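Local coordinates for Lin1840 protein (Listeria innocua serovar 6a, PDB 4ZOC) that probably hydrolyses terminal, non-reducing beta-D-glucosyl residues to release beta-D-glucose, as a family 3 glycoside hydrolase linked to beta-1,2-glucan breakdown, at residues Q73-V87 against M332-Y346. The protein carries 2 engineered substitutions. Sequence-based numbering, arbitrary orientation.
Sequences QEAYLKTNRLGIPLV and MLNLKNDLGLFEDPY
Pro85 is the bump at the middle of this contact, set into a hollow formed by Leu341, Phe342 and Pro345. Its CB meets CB of Pro345 at 3.8 Å, its CG lies 3.4 Å from the carbonyl O of Leu341 and against that residue's CB, and its CD lies 3.7 Å from CE1 of Phe342, whose side chain crosses it at about a right angle. Two compact proline rings suit so close a meeting of backbones, while the broad phenyl spans the step from Pro85 to the Gly83 carbonyl, which it meets at the ring edge. Pro345 in turn fits between Pro85 and Leu77, whose CD1 touches both CB and CG of the ring. Beyond it Tyr346 lies against helix 66-79, CE1 against the CB and CG of Gln73 and OH 3.4 Å from CA of Glu74.

The contact lies on the TIM barrel of a family 3 glycosidase, where 73-87 leads from helix 66-79 into barrel strand 87-90. Segment 332-346 holds the end of helix 322-338 and the chain that leaves it. A Schellman motif closes this helix at Gly340, whose positive phi suits glycine, since a side chain there would jam against the preceding carbonyl O. Val87, beta-branched and compact, presses CG1 against CE of Lys336 (3.7 Å) in the last turn of the helix and CG2 against CD1 of Leu339 (3.8 Å) just beyond it.

The long, nearly straight chain of Lys336 passes Val87 and delivers NZ to Pro85 O, 2.8 Å away; Gln21 and the Gly58 carbonyl also bind this buried ammonium. Gln73, bent at chi2 (74°), turns its amide back to the loop: OE1 accepts from Leu86 N, and NE2 donates to Leu86 O and, across the contact, to Pro345 O at 3.0 Å (N-H...O 151°), which lies somewhat out of the amide plane.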
# COMPACT_ATOMS: atom_id res chain seq x y z
N GLN A 73 -41.85 9.22 17.56
CA GLN A 73 -42.16 10.53 17.04
C GLN A 73 -43.39 11.10 17.83
O GLN A 73 -43.45 12.31 18.18
CB GLN A 73 -42.49 10.43 15.57
CG GLN A 73 -42.70 11.75 14.83
CD GLN A 73 -41.36 12.47 14.60
OE1 GLN A 73 -40.75 13.00 15.55
NE2 GLN A 73 -40.91 12.49 13.36
N GLU A 74 -44.34 10.25 18.16
CA GLU A 74 -45.55 10.73 18.88
C GLU A 74 -45.22 11.23 20.27
O GLU A 74 -45.59 12.34 20.65
CB GLU A 74 -46.66 9.61 18.93
CG GLU A 74 -48.02 10.18 19.31
CD GLU A 74 -49.18 9.29 18.95
OE1 GLU A 74 -48.97 8.06 18.83
OE2 GLU A 74 -50.32 9.84 18.79
N ALA A 75 -44.44 10.45 21.03
CA ALA A 75 -43.97 10.89 22.34
C ALA A 75 -43.10 12.14 22.24
O ALA A 75 -43.25 13.08 22.99
CB ALA A 75 -43.24 9.77 23.06
N TYR A 76 -42.23 12.19 21.24
CA TYR A 76 -41.31 13.29 21.15
C TYR A 76 -42.07 14.61 20.90
O TYR A 76 -41.76 15.63 21.51
CB TYR A 76 -40.37 13.05 19.97
CG TYR A 76 -39.26 14.08 19.84
CD1 TYR A 76 -39.41 15.18 19.05
CD2 TYR A 76 -38.05 13.86 20.42
CE1 TYR A 76 -38.40 16.12 18.92
CE2 TYR A 76 -36.99 14.73 20.23
CZ TYR A 76 -37.18 15.87 19.47
OH TYR A 76 -36.13 16.76 19.29
N LEU A 77 -43.08 14.58 20.00
CA LEU A 77 -43.81 15.77 19.68
C LEU A 77 -44.78 16.19 20.79
O LEU A 77 -45.13 17.36 20.85
CB LEU A 77 -44.58 15.62 18.36
CG LEU A 77 -43.77 15.57 17.06
CD1 LEU A 77 -44.60 15.20 15.89
CD2 LEU A 77 -43.10 16.88 16.79
N LYS A 78 -45.20 15.27 21.65
CA LYS A 78 -45.99 15.67 22.83
C LYS A 78 -45.16 16.62 23.73
O LYS A 78 -45.75 17.52 24.35
CB LYS A 78 -46.44 14.49 23.68
CG LYS A 78 -47.57 13.67 23.11
CD LYS A 78 -47.94 12.50 24.03
CE LYS A 78 -48.90 11.52 23.35
NZ LYS A 78 -50.28 11.57 23.91
N THR A 79 -43.84 16.42 23.80
CA THR A 79 -42.98 17.15 24.72
C THR A 79 -42.04 18.19 24.12
O THR A 79 -41.49 19.05 24.84
CB THR A 79 -42.17 16.20 25.59
OG1 THR A 79 -41.35 15.31 24.79
CG2 THR A 79 -43.14 15.37 26.48
N ASN A 80 -41.87 18.15 22.80
CA ASN A 80 -40.96 19.06 22.20
C ASN A 80 -41.55 20.49 22.18
O ASN A 80 -42.65 20.70 21.66
CB ASN A 80 -40.66 18.64 20.77
CG ASN A 80 -39.57 19.47 20.16
OD1 ASN A 80 -39.82 20.41 19.41
ND2 ASN A 80 -38.33 19.13 20.50
N ARG A 81 -40.80 21.47 22.65
CA ARG A 81 -41.41 22.80 22.87
C ARG A 81 -41.85 23.48 21.57
O ARG A 81 -42.95 24.03 21.50
CB ARG A 81 -40.48 23.71 23.61
CG ARG A 81 -41.03 25.11 23.92
CD ARG A 81 -39.99 25.85 24.73
NE ARG A 81 -38.80 26.23 23.96
CZ ARG A 81 -38.65 27.35 23.25
NH1 ARG A 81 -39.63 28.24 23.25
NH2 ARG A 81 -37.51 27.64 22.59
N LEU A 82 -40.99 23.44 20.54
CA LEU A 82 -41.30 24.13 19.28
C LEU A 82 -41.89 23.28 18.17
O LEU A 82 -42.25 23.84 17.13
CB LEU A 82 -40.07 24.90 18.75
CG LEU A 82 -39.51 25.97 19.68
CD1 LEU A 82 -38.15 26.45 19.19
CD2 LEU A 82 -40.47 27.16 19.79
N GLY A 83 -42.05 21.96 18.38
CA GLY A 83 -42.69 21.13 17.38
C GLY A 83 -41.75 20.73 16.26
O GLY A 83 -42.14 20.67 15.11
N ILE A 84 -40.49 20.49 16.62
CA ILE A 84 -39.45 20.09 15.63
C ILE A 84 -39.36 18.56 15.62
O ILE A 84 -38.82 17.96 16.59
CB ILE A 84 -38.09 20.71 15.94
CG1 ILE A 84 -38.15 22.24 15.96
CG2 ILE A 84 -37.09 20.38 14.83
CD1 ILE A 84 -36.88 22.84 16.55
N PRO A 85 -39.97 17.93 14.59
CA PRO A 85 -39.98 16.47 14.54
C PRO A 85 -38.60 15.90 14.37
O PRO A 85 -37.70 16.58 13.87
CB PRO A 85 -40.81 16.13 13.28
CG PRO A 85 -41.37 17.38 12.83
CD PRO A 85 -40.48 18.49 13.34
N LEU A 86 -38.45 14.66 14.82
CA LEU A 86 -37.24 13.87 14.59
C LEU A 86 -37.08 13.46 13.16
O LEU A 86 -38.06 13.20 12.44
CB LEU A 86 -37.29 12.59 15.43
CG LEU A 86 -37.11 12.79 16.93
CD1 LEU A 86 -37.63 11.62 17.66
CD2 LEU A 86 -35.65 13.00 17.26
N VAL A 87 -35.82 13.36 12.72
CA VAL A 87 -35.55 12.72 11.42
C VAL A 87 -34.94 11.34 11.68
O VAL A 87 -34.13 11.20 12.60
CB VAL A 87 -34.64 13.61 10.45
CG1 VAL A 87 -33.32 14.02 11.13
CG2 VAL A 87 -34.50 12.89 9.12
N MET A 332 -30.09 21.08 9.48
CA MET A 332 -30.93 20.00 10.04
C MET A 332 -32.41 20.31 9.77
O MET A 332 -33.19 19.48 9.33
CB MET A 332 -30.63 19.84 11.54
CG MET A 332 -29.34 19.05 11.89
SD MET A 332 -29.53 17.30 11.40
CE MET A 332 -30.65 16.75 12.72
N LEU A 333 -32.81 21.55 10.08
CA LEU A 333 -34.21 21.91 9.90
C LEU A 333 -34.57 21.90 8.40
O LEU A 333 -35.66 21.41 8.04
CB LEU A 333 -34.48 23.27 10.50
CG LEU A 333 -34.79 23.33 11.99
CD1 LEU A 333 -34.42 22.21 12.89
CD2 LEU A 333 -34.54 24.73 12.57
N ASN A 334 -33.65 22.36 7.52
CA ASN A 334 -33.87 22.34 6.05
C ASN A 334 -34.06 20.90 5.55
O ASN A 334 -34.94 20.67 4.81
CB ASN A 334 -32.71 22.97 5.22
CG ASN A 334 -32.77 24.49 5.18
OD1 ASN A 334 -33.79 25.08 5.50
ND2 ASN A 334 -31.66 25.11 4.85
N LEU A 335 -33.25 19.94 6.01
CA LEU A 335 -33.49 18.51 5.71
C LEU A 335 -34.88 18.06 6.12
O LEU A 335 -35.59 17.38 5.34
CB LEU A 335 -32.42 17.65 6.37
CG LEU A 335 -32.63 16.13 6.28
CD1 LEU A 335 -32.68 15.66 4.84
CD2 LEU A 335 -31.55 15.38 7.07
N LYS A 336 -35.28 18.45 7.34
CA LYS A 336 -36.54 18.00 7.84
C LYS A 336 -37.62 18.60 6.98
O LYS A 336 -38.62 17.94 6.63
CB LYS A 336 -36.74 18.35 9.29
CG LYS A 336 -35.79 17.65 10.20
CD LYS A 336 -35.76 18.07 11.63
CE LYS A 336 -35.03 16.98 12.41
NZ LYS A 336 -34.94 17.20 13.86
N ASN A 337 -37.42 19.85 6.58
CA ASN A 337 -38.40 20.53 5.68
C ASN A 337 -38.49 19.91 4.29
O ASN A 337 -39.60 19.72 3.78
CB ASN A 337 -38.12 22.05 5.65
CG ASN A 337 -39.30 22.89 5.16
OD1 ASN A 337 -40.48 22.58 5.40
ND2 ASN A 337 -38.97 23.95 4.50
N ASP A 338 -37.34 19.52 3.72
CA ASP A 338 -37.23 18.84 2.47
C ASP A 338 -38.00 17.54 2.49
O ASP A 338 -38.54 17.15 1.47
CB ASP A 338 -35.74 18.59 2.11
CG ASP A 338 -35.01 19.88 1.71
OD1 ASP A 338 -35.63 20.97 1.54
OD2 ASP A 338 -33.79 19.83 1.51
N LEU A 339 -38.04 16.86 3.64
CA LEU A 339 -38.75 15.56 3.80
C LEU A 339 -40.26 15.78 4.14
O LEU A 339 -41.02 14.84 4.24
CB LEU A 339 -38.08 14.74 4.87
CG LEU A 339 -36.66 14.26 4.54
CD1 LEU A 339 -35.92 13.95 5.81
CD2 LEU A 339 -36.79 13.04 3.67
N GLY A 340 -40.69 17.03 4.29
CA GLY A 340 -42.10 17.32 4.54
C GLY A 340 -42.52 17.13 6.00
O GLY A 340 -43.73 17.13 6.30
N LEU A 341 -41.55 17.02 6.90
CA LEU A 341 -41.83 16.67 8.30
C LEU A 341 -42.61 17.70 9.05
O LEU A 341 -43.25 17.35 10.02
CB LEU A 341 -40.54 16.29 9.06
CG LEU A 341 -39.86 15.10 8.38
CD1 LEU A 341 -38.54 14.86 9.21
CD2 LEU A 341 -40.72 13.83 8.28
N PHE A 342 -42.52 18.98 8.65
CA PHE A 342 -43.33 20.00 9.35
C PHE A 342 -44.82 19.99 9.00
O PHE A 342 -45.63 20.56 9.73
CB PHE A 342 -42.74 21.39 9.15
CG PHE A 342 -41.38 21.54 9.76
CD1 PHE A 342 -41.25 21.63 11.14
CD2 PHE A 342 -40.24 21.60 8.97
CE1 PHE A 342 -40.06 21.80 11.72
CE2 PHE A 342 -39.01 21.76 9.56
CZ PHE A 342 -38.91 21.83 10.93
N GLU A 343 -45.17 19.35 7.90
CA GLU A 343 -46.58 19.14 7.47
C GLU A 343 -47.05 17.75 7.89
O GLU A 343 -48.12 17.62 8.43
CB GLU A 343 -46.79 19.28 5.98
CG GLU A 343 -46.59 20.67 5.41
CD GLU A 343 -45.15 21.11 5.42
OE1 GLU A 343 -44.27 20.39 4.87
OE2 GLU A 343 -44.92 22.20 5.96
N ASP A 344 -46.18 16.74 7.76
CA ASP A 344 -46.46 15.37 8.15
C ASP A 344 -45.24 14.73 8.76
O ASP A 344 -44.37 14.25 8.02
CB ASP A 344 -46.92 14.55 6.96
CG ASP A 344 -47.24 13.09 7.31
OD1 ASP A 344 -47.29 12.72 8.50
OD2 ASP A 344 -47.48 12.29 6.36
N PRO A 345 -45.16 14.72 10.08
CA PRO A 345 -43.99 14.17 10.77
C PRO A 345 -43.90 12.64 10.70
O PRO A 345 -42.90 12.10 11.11
CB PRO A 345 -44.18 14.64 12.22
CG PRO A 345 -45.60 15.04 12.33
CD PRO A 345 -46.17 15.28 11.02
N TYR A 346 -44.96 11.97 10.24
CA TYR A 346 -45.01 10.53 10.06
C TYR A 346 -44.78 10.07 8.64
O TYR A 346 -44.89 8.87 8.37
CB TYR A 346 -46.38 9.99 10.57
CG TYR A 346 -46.60 10.39 12.02
CD1 TYR A 346 -45.96 9.73 13.04
CD2 TYR A 346 -47.43 11.47 12.37
CE1 TYR A 346 -46.06 10.13 14.34
CE2 TYR A 346 -47.54 11.88 13.67
CZ TYR A 346 -46.86 11.20 14.66
OH TYR A 346 -46.99 11.57 15.94